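Inositol monophosphatase (Zymomonas mobilis, PDB 4N81) probably acts as a magnesium-dependent phosphatase of the inositol monophosphatase superfamily, removing phosphate from small phosphorylated substrates. Local coordinates at residues Thr144-Thr158 with Asn189-Glu203. Sequence-based numbering, arbitrary orientation.
Sequences TRSCPALDHALLATT and NYGLLSLGHCDLVVE
The guanidinium of R145 lies with one face over the backbone turn G196-C198, where H197 C and C198 N sit toward its rim, while the D199 carboxylate and L154 CB meet its edge. This ion pair sits at the N-terminal start of a parallel strand pair, 154-157 with 200-203, in the mixed sheet of the inositol monophosphatase fold; helix 187-194 leads from strand 180-183, on the other side of 154-157, into strand 200-203. R145 grips D199 side-on: NE reaches OD2 at 2.8 Å almost exactly in the guanidinium plane, and NH2 reaches OD1 at 3.0 Å from above the carboxylate, the two planes being 35° apart. The arginine chain runs extended from CG to NE (chi2 -177°), which carries the group past G196, the positive-phi glycine of a Schellman motif after helix 187-194. OD1 is held a second time, through its anti lone pair, by L154 N at 2.8 Å, which fixes the carboxylate against the strand start. A leucine in place of R145 would probably leave the buried D199 carboxylate without its countercharge and less firmly fixed in its rotation, with L154 N and waters as remaining partners. Beyond it, L154 O accepts from both D199 N and L200 N, and A156 N bonds to L200 O. L155 CD1 packs on L200 CB on one face of the sheet; on the other, A156 CB rests against the N189 amide, whose ND2 bonds to G184 O. At the far end, near the predicted magnesium ligands D89 and D210, E203 OE2 takes T158 N through its anti lone pair and T158 OG1, at 2.6 Å, nearly along its C-O axis.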
ATOM      1  N   THR A 144      18.155   7.050   6.766  1.00 10.92           N
ATOM      2  CA  THR A 144      17.045   6.944   7.711  1.00 10.39           C
ATOM      3  C   THR A 144      16.961   8.269   8.496  1.00 17.24           C
ATOM      4  O   THR A 144      17.891   9.106   8.420  1.00 13.94           O
ATOM      5  CB  THR A 144      17.249   5.841   8.692  1.00 10.12           C
ATOM      6  OG1 THR A 144      18.448   6.087   9.462  1.00 11.56           O
ATOM      7  CG2 THR A 144      17.340   4.444   7.946  1.00  9.88           C
ATOM      8  N   ARG A 145      15.795   8.522   9.094  1.00 13.76           N
ATOM      9  CA  ARG A 145      15.648   9.692   9.964  1.00 13.54           C
ATOM     10  C   ARG A 145      15.741   9.338  11.411  1.00 11.84           C
ATOM     11  O   ARG A 145      15.579   8.159  11.809  1.00 10.43           O
ATOM     12  CB  ARG A 145      14.318  10.391   9.725  1.00 13.18           C
ATOM     13  CG  ARG A 145      13.075   9.556  10.208  1.00 10.38           C
ATOM     14  CD  ARG A 145      11.781  10.344   9.836  1.00 11.53           C
ATOM     15  NE  ARG A 145      10.596   9.584  10.258  1.00 12.75           N
ATOM     16  CZ  ARG A 145       9.407   9.689   9.660  1.00 14.99           C
ATOM     17  NH1 ARG A 145       9.227  10.603   8.701  1.00 13.24           N
ATOM     18  NH2 ARG A 145       8.394   8.934  10.092  1.00 12.39           N
ATOM     19  N   SER A 146      16.044  10.355  12.219  1.00 11.74           N
ATOM     20  CA  SER A 146      16.062  10.148  13.658  1.00 11.55           C
ATOM     21  C   SER A 146      14.639  10.304  14.213  1.00 11.45           C
ATOM     22  O   SER A 146      13.756  10.845  13.552  1.00 12.93           O
ATOM     23  CB  SER A 146      16.975  11.146  14.364  1.00 12.33           C
ATOM     24  OG  SER A 146      16.483  12.441  14.082  1.00 16.08           O
ATOM     25  N   CYS A 147      14.429   9.850  15.449  1.00 12.27           N
ATOM     26  CA  CYS A 147      13.089   9.882  16.032  1.00 11.50           C
ATOM     27  C   CYS A 147      13.229   9.941  17.566  1.00 11.98           C
ATOM     28  O   CYS A 147      13.974   9.161  18.150  1.00 16.63           O
ATOM     29  CB  CYS A 147      12.339   8.595  15.640  1.00 12.67           C
ATOM     30  SG  CYS A 147      10.609   8.660  16.257  1.00 15.91           S
ATOM     31  N   PRO A 148      12.697  10.987  18.177  1.00 14.15           N
ATOM     32  CA  PRO A 148      12.924  11.200  19.621  1.00 18.29           C
ATOM     33  C   PRO A 148      12.417  10.100  20.573  1.00 20.00           C
ATOM     34  O   PRO A 148      13.023   9.865  21.611  1.00 18.84           O
ATOM     35  CB  PRO A 148      12.277  12.563  19.878  1.00 18.86           C
ATOM     36  CG  PRO A 148      11.156  12.641  18.909  1.00 18.72           C
ATOM     37  CD  PRO A 148      11.728  11.946  17.632  1.00 15.52           C
ATOM     38  N   ALA A 149      11.288   9.463  20.229  1.00 15.29           N
ATOM     39  CA  ALA A 149      10.574   8.605  21.196  1.00 15.44           C
ATOM     40  C   ALA A 149       9.490   7.853  20.433  1.00 16.42           C
ATOM     41  O   ALA A 149       9.044   8.324  19.383  1.00 12.35           O
ATOM     42  CB  ALA A 149       9.897   9.463  22.298  1.00 17.86           C
ATOM     43  N   LEU A 150       8.960   6.774  21.020  1.00 14.95           N
ATOM     44  CA  LEU A 150       7.885   6.021  20.359  1.00 13.58           C
ATOM     45  C   LEU A 150       6.657   6.827  20.075  1.00 16.11           C
ATOM     46  O   LEU A 150       6.030   6.638  19.047  1.00 14.08           O
ATOM     47  CB  LEU A 150       7.436   4.865  21.248  1.00 14.65           C
ATOM     48  CG  LEU A 150       8.486   3.798  21.468  1.00 16.72           C
ATOM     49  CD1 LEU A 150       7.829   2.639  22.329  1.00 12.29           C
ATOM     50  CD2 LEU A 150       8.960   3.259  20.107  1.00 15.72           C
ATOM     51  N   ASP A 151       6.349   7.795  20.935  1.00 13.37           N
ATOM     52  CA  ASP A 151       5.109   8.535  20.716  1.00 17.82           C
ATOM     53  C   ASP A 151       5.208   9.497  19.522  1.00 19.00           C
ATOM     54  O   ASP A 151       4.233  10.166  19.179  1.00 18.73           O
ATOM     55  CB  ASP A 151       4.566   9.197  21.993  1.00 24.69           C
ATOM     56  CG  ASP A 151       5.507  10.244  22.585  1.00 31.41           C
ATOM     57  OD1 ASP A 151       6.531  10.611  21.974  1.00 28.09           O
ATOM     58  OD2 ASP A 151       5.208  10.713  23.701  1.00 38.92           O
ATOM     59  N   HIS A 152       6.398   9.609  18.926  1.00 12.94           N
ATOM     60  CA  HIS A 152       6.570  10.309  17.643  1.00 14.53           C
ATOM     61  C   HIS A 152       6.790   9.400  16.455  1.00 16.48           C
ATOM     62  O   HIS A 152       6.882   9.861  15.282  1.00 15.67           O
ATOM     63  CB  HIS A 152       7.724  11.326  17.711  1.00 19.38           C
ATOM     64  CG  HIS A 152       7.432  12.501  18.589  1.00 21.37           C
ATOM     65  ND1 HIS A 152       6.677  13.574  18.175  1.00 23.14           N
ATOM     66  CD2 HIS A 152       7.772  12.749  19.872  1.00 22.06           C
ATOM     67  CE1 HIS A 152       6.556  14.429  19.177  1.00 24.34           C
ATOM     68  NE2 HIS A 152       7.236  13.963  20.212  1.00 22.13           N
ATOM     69  N   ALA A 153       6.887   8.102  16.724  1.00 14.50           N
ATOM     70  CA  ALA A 153       7.304   7.166  15.684  1.00 13.83           C
ATOM     71  C   ALA A 153       6.132   6.651  14.808  1.00 10.26           C
ATOM     72  O   ALA A 153       5.032   6.398  15.304  1.00 14.69           O
ATOM     73  CB  ALA A 153       8.032   5.973  16.312  1.00 15.21           C
ATOM     74  N   LEU A 154       6.416   6.481  13.519  1.00 12.25           N
ATOM     75  CA  LEU A 154       5.517   5.760  12.625  1.00 11.97           C
ATOM     76  C   LEU A 154       5.978   4.313  12.517  1.00  9.98           C
ATOM     77  O   LEU A 154       7.123   4.062  12.192  1.00 10.64           O
ATOM     78  CB  LEU A 154       5.563   6.385  11.239  1.00 15.53           C
ATOM     79  CG  LEU A 154       4.708   5.767  10.155  1.00 19.16           C
ATOM     80  CD1 LEU A 154       3.295   5.641  10.648  1.00 21.95           C
ATOM     81  CD2 LEU A 154       4.697   6.785   8.986  1.00 33.34           C
ATOM     82  N   LEU A 155       5.061   3.383  12.830  1.00 11.39           N
ATOM     83  CA  LEU A 155       5.344   1.953  12.893  1.00  8.75           C
ATOM     84  C   LEU A 155       4.637   1.338  11.674  1.00  9.24           C
ATOM     85  O   LEU A 155       3.562   1.780  11.326  1.00 10.72           O
ATOM     86  CB  LEU A 155       4.670   1.370  14.147  1.00 11.74           C
ATOM     87  CG  LEU A 155       4.619  -0.166  14.361  1.00  9.14           C
ATOM     88  CD1 LEU A 155       6.047  -0.760  14.479  1.00  8.92           C
ATOM     89  CD2 LEU A 155       3.788  -0.436  15.663  1.00 11.25           C
ATOM     90  N   ALA A 156       5.199   0.307  11.071  1.00  8.19           N
ATOM     91  CA  ALA A 156       4.490  -0.371   9.988  1.00  9.62           C
ATOM     92  C   ALA A 156       4.591  -1.851  10.229  1.00 12.74           C
ATOM     93  O   ALA A 156       5.571  -2.352  10.838  1.00  9.41           O
ATOM     94  CB  ALA A 156       5.177  -0.051   8.601  1.00 10.19           C
ATOM     95  N   THR A 157       3.599  -2.564   9.716  1.00  9.97           N
ATOM     96  CA  THR A 157       3.711  -4.040   9.671  1.00 10.40           C
ATOM     97  C   THR A 157       2.775  -4.534   8.553  1.00 10.82           C
ATOM     98  O   THR A 157       1.834  -3.815   8.185  1.00  9.77           O
ATOM     99  CB  THR A 157       3.292  -4.726  10.978  1.00 10.19           C
ATOM    100  OG1 THR A 157       3.798  -6.095  10.982  1.00 11.15           O
ATOM    101  CG2 THR A 157       1.726  -4.752  11.165  1.00 11.18           C
ATOM    102  N   THR A 158       3.051  -5.708   7.994  1.00  8.97           N
ATOM    103  CA  THR A 158       2.223  -6.112   6.847  1.00  8.45           C
ATOM    104  C   THR A 158       0.799  -6.423   7.312  1.00 11.21           C
ATOM    105  O   THR A 158      -0.175  -5.964   6.692  1.00 11.60           O
ATOM    106  CB  THR A 158       2.836  -7.342   6.116  1.00 11.59           C
ATOM    107  OG1 THR A 158       4.092  -6.926   5.539  1.00 11.58           O
ATOM    108  CG2 THR A 158       1.885  -7.795   4.993  1.00 12.76           C
ATOM    109  N   ASN A 189       7.907  -1.632   3.207  1.00  7.75           N
ATOM    110  CA  ASN A 189       8.021  -0.736   4.389  1.00  7.55           C
ATOM    111  C   ASN A 189       9.456  -0.560   4.836  1.00  7.66           C
ATOM    112  O   ASN A 189       9.830   0.486   5.384  1.00  8.21           O
ATOM    113  CB  ASN A 189       7.185  -1.262   5.554  1.00  7.48           C
ATOM    114  CG  ASN A 189       5.699  -1.190   5.237  1.00 10.40           C
ATOM    115  OD1 ASN A 189       5.204  -0.157   4.805  1.00 13.83           O
ATOM    116  ND2 ASN A 189       5.002  -2.287   5.447  1.00  8.03           N
ATOM    117  N   TYR A 190      10.289  -1.570   4.562  1.00  7.81           N
ATOM    118  CA  TYR A 190      11.695  -1.460   4.928  1.00  8.04           C
ATOM    119  C   TYR A 190      12.367  -0.500   3.961  1.00  8.89           C
ATOM    120  O   TYR A 190      13.269   0.259   4.354  1.00 10.38           O
ATOM    121  CB  TYR A 190      12.380  -2.834   4.894  1.00  8.30           C
ATOM    122  CG  TYR A 190      11.743  -3.854   5.881  1.00  8.22           C
ATOM    123  CD1 TYR A 190      10.597  -4.600   5.503  1.00  8.69           C
ATOM    124  CD2 TYR A 190      12.264  -4.041   7.161  1.00  9.42           C
ATOM    125  CE1 TYR A 190      10.025  -5.523   6.364  1.00  8.21           C
ATOM    126  CE2 TYR A 190      11.717  -4.954   8.016  1.00  8.70           C
ATOM    127  CZ  TYR A 190      10.592  -5.695   7.619  1.00  8.35           C
ATOM    128  OH  TYR A 190      10.045  -6.600   8.510  1.00 10.04           O
ATOM    129  N   GLY A 191      11.882  -0.494   2.710  1.00  8.60           N
ATOM    130  CA  GLY A 191      12.442   0.491   1.802  1.00  9.02           C
ATOM    131  C   GLY A 191      12.014   1.889   2.272  1.00  9.61           C
ATOM    132  O   GLY A 191      12.861   2.829   2.245  1.00 10.69           O
ATOM    133  N   LEU A 192      10.778   2.021   2.765  1.00  8.54           N
ATOM    134  CA  LEU A 192      10.366   3.410   3.145  1.00  8.31           C
ATOM    135  C   LEU A 192      11.129   3.793   4.401  1.00  9.60           C
ATOM    136  O   LEU A 192      11.474   5.018   4.621  1.00 10.40           O
ATOM    137  CB  LEU A 192       8.826   3.444   3.443  1.00  8.55           C
ATOM    138  CG  LEU A 192       7.989   3.380   2.152  1.00  9.25           C
ATOM    139  CD1 LEU A 192       6.489   3.174   2.534  1.00  9.46           C
ATOM    140  CD2 LEU A 192       8.207   4.705   1.311  1.00 10.04           C
ATOM    141  N   LEU A 193      11.405   2.784   5.227  1.00  8.17           N
ATOM    142  CA  LEU A 193      12.138   3.135   6.469  1.00  8.28           C
ATOM    143  C   LEU A 193      13.572   3.576   6.092  1.00 11.45           C
ATOM    144  O   LEU A 193      14.084   4.557   6.694  1.00 11.46           O
ATOM    145  CB  LEU A 193      12.147   1.918   7.448  1.00  8.11           C
ATOM    146  CG  LEU A 193      12.989   2.116   8.749  1.00  9.45           C
ATOM    147  CD1 LEU A 193      12.392   1.198   9.885  1.00  8.18           C
ATOM    148  CD2 LEU A 193      14.459   1.701   8.575  1.00 10.27           C
ATOM    149  N   SER A 194      14.179   2.942   5.048  1.00  9.33           N
ATOM    150  CA  SER A 194      15.559   3.313   4.654  1.00 10.65           C
ATOM    151  C   SER A 194      15.590   4.705   4.035  1.00 12.40           C
ATOM    152  O   SER A 194      16.597   5.383   4.095  1.00 12.45           O
ATOM    153  CB  SER A 194      16.122   2.300   3.627  1.00 11.10           C
ATOM    154  OG  SER A 194      16.040   1.018   4.240  1.00 11.01           O
ATOM    155  N   LEU A 195      14.478   5.111   3.408  1.00  9.57           N
ATOM    156  CA  LEU A 195      14.374   6.450   2.805  1.00 10.01           C
ATOM    157  C   LEU A 195      14.054   7.499   3.857  1.00 13.38           C
ATOM    158  O   LEU A 195      14.052   8.714   3.566  1.00 11.08           O
ATOM    159  CB  LEU A 195      13.273   6.473   1.736  1.00  9.92           C
ATOM    160  CG  LEU A 195      13.624   5.732   0.447  1.00 10.58           C
ATOM    161  CD1 LEU A 195      12.294   5.502  -0.274  1.00 12.13           C
ATOM    162  CD2 LEU A 195      14.568   6.643  -0.432  1.00 14.03           C
ATOM    163  N   GLY A 196      13.778   7.071   5.078  1.00 10.55           N
ATOM    164  CA  GLY A 196      13.439   8.071   6.097  1.00 12.05           C
ATOM    165  C   GLY A 196      11.962   8.461   6.233  1.00 14.30           C
ATOM    166  O   GLY A 196      11.635   9.573   6.690  1.00 12.54           O
ATOM    167  N   HIS A 197      11.055   7.600   5.757  1.00  9.30           N
ATOM    168  CA  HIS A 197       9.602   7.902   5.864  1.00  9.27           C
ATOM    169  C   HIS A 197       8.861   7.002   6.836  1.00 13.63           C
ATOM    170  O   HIS A 197       7.650   7.148   7.012  1.00 10.86           O
ATOM    171  CB  HIS A 197       8.952   7.739   4.469  1.00 11.28           C
ATOM    172  CG  HIS A 197       9.624   8.549   3.410  1.00 13.46           C
ATOM    173  ND1 HIS A 197       9.771   9.919   3.508  1.00 14.26           N
ATOM    174  CD2 HIS A 197      10.175   8.190   2.229  1.00 13.32           C
ATOM    175  CE1 HIS A 197      10.408  10.367   2.436  1.00 15.72           C
ATOM    176  NE2 HIS A 197      10.654   9.336   1.637  1.00 11.52           N
ATOM    177  N   CYS A 198       9.591   6.098   7.523  1.00 10.90           N
ATOM    178  CA  CYS A 198       8.946   5.188   8.459  1.00 11.37           C
ATOM    179  C   CYS A 198       9.961   5.043   9.619  1.00 12.28           C
ATOM    180  O   CYS A 198      11.152   5.109   9.327  1.00 11.40           O
ATOM    181  CB  CYS A 198       8.794   3.771   7.733  1.00 10.70           C
ATOM    182  SG  CYS A 198       7.916   2.699   8.714  1.00 21.34           S
ATOM    183  N   ASP A 199       9.553   4.827  10.887  1.00 10.78           N
ATOM    184  CA  ASP A 199      10.585   4.728  11.951  1.00  9.70           C
ATOM    185  C   ASP A 199      10.821   3.336  12.469  1.00  8.58           C
ATOM    186  O   ASP A 199      11.923   3.039  12.931  1.00 10.11           O
ATOM    187  CB  ASP A 199      10.193   5.616  13.149  1.00 10.57           C
ATOM    188  CG  ASP A 199      10.019   7.086  12.720  1.00 13.41           C
ATOM    189  OD1 ASP A 199       8.882   7.589  12.675  1.00 11.88           O
ATOM    190  OD2 ASP A 199      11.038   7.681  12.295  1.00 13.18           O
ATOM    191  N   LEU A 200       9.775   2.504  12.453  1.00  8.41           N
ATOM    192  CA  LEU A 200       9.897   1.125  12.961  1.00  8.38           C
ATOM    193  C   LEU A 200       9.124   0.190  12.043  1.00  9.69           C
ATOM    194  O   LEU A 200       8.054   0.549  11.551  1.00  8.33           O
ATOM    195  CB  LEU A 200       9.238   1.042  14.375  1.00  8.71           C
ATOM    196  CG  LEU A 200      10.033   1.782  15.465  1.00 12.59           C
ATOM    197  CD1 LEU A 200       9.172   1.949  16.766  1.00  9.93           C
ATOM    198  CD2 LEU A 200      11.317   1.045  15.834  1.00 11.45           C
ATOM    199  N   VAL A 201       9.662  -1.010  11.821  1.00  9.82           N
ATOM    200  CA  VAL A 201       8.864  -2.067  11.251  1.00 10.67           C
ATOM    201  C   VAL A 201       9.059  -3.272  12.180  1.00 10.75           C
ATOM    202  O   VAL A 201      10.181  -3.581  12.544  1.00 11.95           O
ATOM    203  CB  VAL A 201       9.399  -2.450   9.859  1.00  8.53           C
ATOM    204  CG1 VAL A 201       8.496  -3.573   9.248  1.00  7.88           C
ATOM    205  CG2 VAL A 201       9.430  -1.239   8.917  1.00  9.31           C
ATOM    206  N   VAL A 202       7.975  -3.950  12.529  1.00  8.93           N
ATOM    207  CA  VAL A 202       8.060  -5.129  13.396  1.00  8.89           C
ATOM    208  C   VAL A 202       7.228  -6.215  12.742  1.00  9.47           C
ATOM    209  O   VAL A 202       6.033  -6.007  12.490  1.00  9.47           O
ATOM    210  CB  VAL A 202       7.486  -4.831  14.820  1.00 11.99           C
ATOM    211  CG1 VAL A 202       7.397  -6.143  15.668  1.00 12.58           C
ATOM    212  CG2 VAL A 202       8.375  -3.781  15.511  1.00 11.51           C
ATOM    213  N   GLU A 203       7.852  -7.374  12.476  1.00  9.22           N
ATOM    214  CA  GLU A 203       7.155  -8.475  11.854  1.00 10.46           C
ATOM    215  C   GLU A 203       7.566  -9.790  12.472  1.00 11.62           C
ATOM    216  O   GLU A 203       8.642  -9.911  13.099  1.00 12.38           O
ATOM    217  CB  GLU A 203       7.409  -8.513  10.334  1.00 10.12           C
ATOM    218  CG  GLU A 203       6.740  -7.250   9.653  1.00 13.89           C
ATOM    219  CD  GLU A 203       6.779  -7.265   8.126  1.00 11.92           C
ATOM    220  OE1 GLU A 203       7.795  -7.697   7.551  1.00 11.89           O
ATOM    221  OE2 GLU A 203       5.791  -6.822   7.518  1.00 12.24           O
TER
HETATM  222  O   HOH W   1      13.877   6.174   8.955  1.00  9.26           O
HETATM  223  O   HOH W   2      13.448   6.626  12.460  1.00 14.19           O
HETATM  224  O   HOH W   3       6.824   9.695   7.536  1.00 21.95           O
HETATM  225  O   HOH W   4       8.921  10.258  13.371  1.00 15.24           O